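Local coordinates for surface antigen protein 2 (Candida albicans, PDB 4Y7S) that binds haem as a secreted hemophore, serving iron use from human haemoglobin during hyphal growth and exchanging haem with related CFEM proteins, at residues G17-I22 with E32-S37; D24-C29 with R78-G83. All coordinates share one frame; numbering follows the deposited sequence.

Contact 1 (G17-I22 with E32-S37); sequences GFADRI and ECVKQS
Val34 closes onto Phe18 and Ala19 in the interior of the CFEM domain, a helical basket tied together by four disulfides. The segment 32-37 is loop that comes back past the short, weakly bonded helix 19-22, and the three touching residues are all buried. Coming along it, Cys33 joins its SG to that of Cys64, one of the four disulfides, which fastens this loop to helix 55-68 just before the valine. At Val34 the chain comes closest to the helix, with its CA 5.4 Å from that of Ala19. The two methyls of the valine have separate tasks. CG1, turned anti to the carbonyl carbon (chi1 -58°), reaches the Phe18 ring at CE2, 3.9 Å away, approaching it obliquely, while CG2 presses on Ala19 CB at 3.7 Å. The two side chains Phe18 and Val34 cross at about a right angle. Phe18 can present its ring there because CG stands opposite the backbone N (chi1 174°); the same ring also meets that of Trp95, with the planes only about 10° apart, and touches Leu51 and Cys52 of helix 48-53. Beyond Val34, Lys35 touches Tyr23, and Gln36 reaches toward Phe57 and Ala60 of helix 55-68. Polar atoms at the join are tied by Asn16: its ND2 hydrogen-bonds to Val34 O, and its OD1 accepts from Ala19 N. Meanwhile that same Val34 O lies 3.6 Å from Ala19 CB, in plain van der Waals contact with the methyl.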
loop_
_atom_site.group_PDB
_atom_site.type_symbol
_atom_site.label_atom_id
_atom_site.label_comp_id
_atom_site.label_asym_id
_atom_site.label_seq_id
_atom_site.Cartn_x
_atom_site.Cartn_y
_atom_site.Cartn_z
ATOM N N GLY A 17 16.745 7.495 4.294
ATOM C CA GLY A 17 17.029 6.715 5.486
ATOM C C GLY A 17 17.260 5.234 5.238
ATOM O O GLY A 17 17.948 4.577 6.018
ATOM N N PHE A 18 16.694 4.709 4.156
ATOM C CA PHE A 18 16.894 3.310 3.777
ATOM C C PHE A 18 18.204 3.148 3.013
ATOM O O PHE A 18 19.061 2.359 3.391
ATOM C CB PHE A 18 15.711 2.830 2.945
ATOM C CG PHE A 18 15.867 1.428 2.357
ATOM C CD1 PHE A 18 15.702 0.300 3.144
ATOM C CD2 PHE A 18 16.121 1.256 0.998
ATOM C CE1 PHE A 18 15.822 -0.993 2.593
ATOM C CE2 PHE A 18 16.237 -0.027 0.435
ATOM C CZ PHE A 18 16.075 -1.149 1.234
ATOM N N ALA A 19 18.346 3.915 1.939
ATOM C CA ALA A 19 19.540 3.891 1.109
ATOM C C ALA A 19 20.837 4.138 1.876
ATOM O O ALA A 19 21.824 3.445 1.640
ATOM C CB ALA A 19 19.408 4.915 -0.005
ATOM N N ASP A 20 20.842 5.121 2.779
ATOM C CA ASP A 20 22.059 5.503 3.468
ATOM C C ASP A 20 22.620 4.319 4.258
ATOM O O ASP A 20 23.808 4.230 4.484
ATOM C CB ASP A 20 21.815 6.695 4.424
ATOM C CG ASP A 20 21.750 8.047 3.694
ATOM O OD1 ASP A 20 21.478 8.064 2.472
ATOM O OD2 ASP A 20 21.992 9.100 4.343
ATOM N N ARG A 21 21.760 3.415 4.702
ATOM C CA ARG A 21 22.232 2.306 5.520
ATOM C C ARG A 21 23.012 1.263 4.732
ATOM O O ARG A 21 23.875 0.593 5.288
ATOM C CB ARG A 21 21.057 1.614 6.205
ATOM C CG ARG A 21 20.258 2.500 7.126
ATOM C CD ARG A 21 21.081 3.065 8.320
ATOM N NE ARG A 21 20.255 4.123 8.848
ATOM C CZ ARG A 21 20.428 5.412 8.610
ATOM N NH1 ARG A 21 21.483 5.854 7.948
ATOM N NH2 ARG A 21 19.554 6.264 9.106
ATOM N N ILE A 22 22.729 1.140 3.440
ATOM C CA ILE A 22 23.250 0.011 2.663
ATOM C C ILE A 22 23.915 0.377 1.332
ATOM O O ILE A 22 24.395 -0.512 0.613
ATOM C CB ILE A 22 22.096 -1.004 2.395
ATOM C CG1 ILE A 22 20.990 -0.364 1.573
ATOM C CG2 ILE A 22 21.502 -1.508 3.712
ATOM C CD1 ILE A 22 19.832 -1.342 1.203
ATOM N N GLU A 32 21.017 2.316 -8.185
ATOM C CA GLU A 32 20.020 3.247 -8.710
ATOM C C GLU A 32 18.643 2.972 -8.112
ATOM O O GLU A 32 17.828 3.880 -7.965
ATOM C CB GLU A 32 19.925 3.165 -10.248
ATOM C CG GLU A 32 19.505 1.793 -10.789
ATOM C CD GLU A 32 19.430 1.743 -12.332
ATOM O OE1 GLU A 32 18.676 2.539 -12.944
ATOM O OE2 GLU A 32 20.146 0.914 -12.934
ATOM N N CYS A 33 18.401 1.717 -7.747
ATOM C CA CYS A 33 17.103 1.297 -7.273
ATOM C C CYS A 33 16.735 1.937 -5.926
ATOM O O CYS A 33 15.562 2.222 -5.692
ATOM C CB CYS A 33 17.062 -0.224 -7.181
ATOM S SG CYS A 33 17.300 -1.008 -8.764
ATOM N N VAL A 34 17.717 2.174 -5.054
ATOM C CA VAL A 34 17.429 2.696 -3.718
ATOM C C VAL A 34 17.315 4.222 -3.673
ATOM O O VAL A 34 16.993 4.788 -2.631
ATOM C CB VAL A 34 18.478 2.221 -2.679
ATOM C CG1 VAL A 34 18.511 0.683 -2.630
ATOM C CG2 VAL A 34 19.863 2.777 -2.959
ATOM N N LYS A 35 17.566 4.872 -4.808
ATOM C CA LYS A 35 17.443 6.324 -4.935
ATOM C C LYS A 35 16.002 6.739 -5.253
ATOM O O LYS A 35 15.733 7.886 -5.613
ATOM C CB LYS A 35 18.397 6.838 -6.016
ATOM C CG LYS A 35 19.867 6.626 -5.690
ATOM C CD LYS A 35 20.761 7.163 -6.801
ATOM C CE LYS A 35 22.226 7.087 -6.443
ATOM N NZ LYS A 35 23.082 7.645 -7.525
ATOM N N GLN A 36 15.086 5.785 -5.129
ATOM C CA GLN A 36 13.659 6.009 -5.299
ATOM C C GLN A 36 13.186 7.214 -4.473
ATOM O O GLN A 36 13.563 7.366 -3.308
ATOM C CB GLN A 36 12.920 4.729 -4.895
ATOM C CG GLN A 36 11.418 4.754 -5.005
ATOM C CD GLN A 36 10.980 4.681 -6.445
ATOM O OE1 GLN A 36 11.678 4.084 -7.278
ATOM N NE2 GLN A 36 9.799 5.246 -6.750
ATOM N N SER A 37 12.362 8.069 -5.067
ATOM C CA SER A 37 11.820 9.220 -4.350
ATOM C C SER A 37 10.960 8.804 -3.164
ATOM O O SER A 37 10.197 7.858 -3.256
ATOM C CB SER A 37 10.992 10.090 -5.287
ATOM O OG SER A 37 10.339 11.095 -4.541
#

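Contact 2 (D24-C29 with R78-G83); sequences DQIPKC and RKLAVG
Ile26 and Leu80 bring their CA atoms to 7.0 Å where the loop 24-29, extended at Ile26 and Pro27, runs past the middle of helix 72-87. From the helix a single side chain, Leu80, does the touching, and its two methyls divide the loop between them. Leu80 CD1 comes up against the peptide joining Gln25 to Ile26: it lies 3.6 Å from Gln25 O and 3.7 Å from Ile26 CA, so the leucine packs on main chain as well as on side chains. Leu80 CD1 also meets the branch methyl of the isoleucine, Ile26 CG2, at 3.8 Å. The other methyl, Leu80 CD2, takes the neighbouring side of the contact, lying 3.9 Å from Gln25 CB and 3.8 Å from Gln25 NE2. The glutamine chain crosses the leucine at a slant: CG is anti to the carbonyl carbon (chi1 -59°) and CD continues outward (chi2 166°), so that both the base of the side chain and its amide end touch this methyl. Here the helical basket of the CFEM domain is joined across its outer part, for Gln25 is exposed and Leu80 partly so, whereas Ile26 is buried. Of the isoleucine side chain only CG2 meets Leu80; CG1 and CD1 lead away from 78-83, and the side chain also packs on Phe77, nearly one turn back along helix 72-87. Beyond Ile26, Pro27 and Cys29 both touch Asp73 on that helix, and Cys29 is pinned by its disulfide to Cys69. Elsewhere on the helix, Arg78 forms a salt bridge through NH1 with Asp106 OD1 and a hydrogen bond through NH2 with Ser102 OG, linking 72-87 to helix 99-110.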
loop_
_atom_site.group_PDB
_atom_site.type_symbol
_atom_site.label_atom_id
_atom_site.label_comp_id
_atom_site.label_asym_id
_atom_site.label_seq_id
_atom_site.Cartn_x
_atom_site.Cartn_y
_atom_site.Cartn_z
ATOM N N ASP A 24 26.654 1.647 0.223
ATOM C CA ASP A 24 28.008 1.220 -0.036
ATOM C C ASP A 24 28.215 -0.288 -0.045
ATOM O O ASP A 24 29.213 -0.737 -0.461
ATOM C CB ASP A 24 28.944 1.842 0.966
ATOM C CG ASP A 24 29.063 3.302 0.793
ATOM O OD1 ASP A 24 28.915 3.800 -0.319
ATOM O OD2 ASP A 24 29.298 3.954 1.776
ATOM N N GLN A 25 27.260 -1.042 0.440
ATOM C CA GLN A 25 27.402 -2.474 0.522
ATOM C C GLN A 25 26.636 -3.245 -0.521
ATOM O O GLN A 25 26.975 -4.331 -0.819
ATOM C CB GLN A 25 27.020 -2.975 1.892
ATOM C CG GLN A 25 27.819 -2.419 3.055
ATOM C CD GLN A 25 27.153 -2.705 4.374
ATOM O OE1 GLN A 25 26.362 -1.898 4.875
ATOM N NE2 GLN A 25 27.424 -3.875 4.923
ATOM N N ILE A 26 25.596 -2.665 -1.069
ATOM C CA ILE A 26 24.754 -3.387 -2.023
ATOM C C ILE A 26 25.469 -3.610 -3.357
ATOM O O ILE A 26 26.373 -2.853 -3.723
ATOM C CB ILE A 26 23.414 -2.642 -2.301
ATOM C CG1 ILE A 26 23.671 -1.185 -2.666
ATOM C CG2 ILE A 26 22.493 -2.744 -1.101
ATOM C CD1 ILE A 26 22.398 -0.416 -3.059
ATOM N N PRO A 27 25.054 -4.643 -4.101
ATOM C CA PRO A 27 25.648 -4.803 -5.424
ATOM C C PRO A 27 25.380 -3.564 -6.247
ATOM O O PRO A 27 24.394 -2.845 -6.001
ATOM C CB PRO A 27 24.964 -6.059 -5.980
ATOM C CG PRO A 27 23.822 -6.324 -5.116
ATOM C CD PRO A 27 24.107 -5.723 -3.784
ATOM N N LYS A 28 26.291 -3.263 -7.161
ATOM C CA LYS A 28 26.210 -2.024 -7.934
ATOM C C LYS A 28 24.921 -1.940 -8.731
ATOM O O LYS A 28 24.425 -0.842 -8.995
ATOM C CB LYS A 28 27.422 -1.880 -8.871
ATOM C CG LYS A 28 28.770 -1.890 -8.147
ATOM C CD LYS A 28 28.792 -0.923 -6.949
ATOM C CE LYS A 28 30.098 -1.005 -6.158
ATOM N NZ LYS A 28 29.941 -0.478 -4.757
ATOM N N CYS A 29 24.392 -3.091 -9.128
ATOM C CA CYS A 29 23.186 -3.108 -9.933
ATOM C C CYS A 29 21.999 -2.525 -9.171
ATOM O O CYS A 29 21.079 -2.013 -9.790
ATOM C CB CYS A 29 22.860 -4.522 -10.403
ATOM S SG CYS A 29 22.562 -5.720 -9.114
ATOM N N ARG A 78 18.776 -8.400 -0.852
ATOM C CA ARG A 78 17.683 -8.645 0.073
ATOM C C ARG A 78 18.198 -8.839 1.510
ATOM O O ARG A 78 17.559 -8.385 2.456
ATOM C CB ARG A 78 16.857 -9.868 -0.321
ATOM C CG ARG A 78 16.052 -9.704 -1.579
ATOM C CD ARG A 78 15.092 -10.897 -1.797
ATOM N NE ARG A 78 13.815 -10.762 -1.079
ATOM C CZ ARG A 78 12.750 -11.543 -1.285
ATOM N NH1 ARG A 78 12.803 -12.527 -2.172
ATOM N NH2 ARG A 78 11.638 -11.352 -0.593
ATOM N N LYS A 79 19.341 -9.508 1.667
ATOM C CA LYS A 79 19.939 -9.690 2.983
ATOM C C LYS A 79 20.285 -8.357 3.609
ATOM O O LYS A 79 20.076 -8.161 4.794
ATOM C CB LYS A 79 21.195 -10.543 2.888
ATOM C CG LYS A 79 20.879 -12.000 2.678
ATOM C CD LYS A 79 22.135 -12.903 2.727
ATOM C CE LYS A 79 21.732 -14.372 2.556
ATOM N NZ LYS A 79 22.893 -15.237 2.249
ATOM N N LEU A 80 20.821 -7.442 2.817
ATOM C CA LEU A 80 21.157 -6.120 3.339
ATOM C C LEU A 80 19.914 -5.293 3.681
ATOM O O LEU A 80 19.885 -4.604 4.712
ATOM C CB LEU A 80 22.023 -5.363 2.347
ATOM C CG LEU A 80 23.460 -5.848 2.316
ATOM C CD1 LEU A 80 24.071 -5.454 1.015
ATOM C CD2 LEU A 80 24.251 -5.287 3.488
ATOM N N ALA A 81 18.892 -5.351 2.822
ATOM C CA ALA A 81 17.649 -4.643 3.087
ATOM C C ALA A 81 17.013 -5.135 4.382
ATOM O O ALA A 81 16.617 -4.347 5.257
ATOM C CB ALA A 81 16.678 -4.810 1.925
ATOM N N VAL A 82 16.938 -6.447 4.510
ATOM C CA VAL A 82 16.375 -7.066 5.703
ATOM C C VAL A 82 17.184 -6.656 6.941
ATOM O O VAL A 82 16.619 -6.303 7.977
ATOM C CB VAL A 82 16.359 -8.588 5.574
ATOM C CG1 VAL A 82 16.139 -9.259 6.936
ATOM C CG2 VAL A 82 15.273 -9.007 4.586
ATOM N N GLY A 83 18.504 -6.692 6.822
ATOM C CA GLY A 83 19.357 -6.352 7.945
ATOM C C GLY A 83 19.173 -4.920 8.425
ATOM O O GLY A 83 19.056 -4.659 9.621
#

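The segments of the two contacts alternate along the chain, 17-22, 24-29, 32-37, then 78-83, and the contact centres lie 10 Å apart. Three meetings join them: Ile22 CG2 packs on Leu80 O at 3.6 Å, Phe18 CZ on Ala81 CB at 3.8 Å, and Val34 CG1 lies 4.1 Å from Ile26 CD1. Contact 1 is the nearer to the haem. From side chain to side chain, Phe18 is about 9 Å from Asp47, the axial ligand of the iron, and its side chain is about 11 Å from the haem itself. Contact 2 lies apart from the haem-binding site.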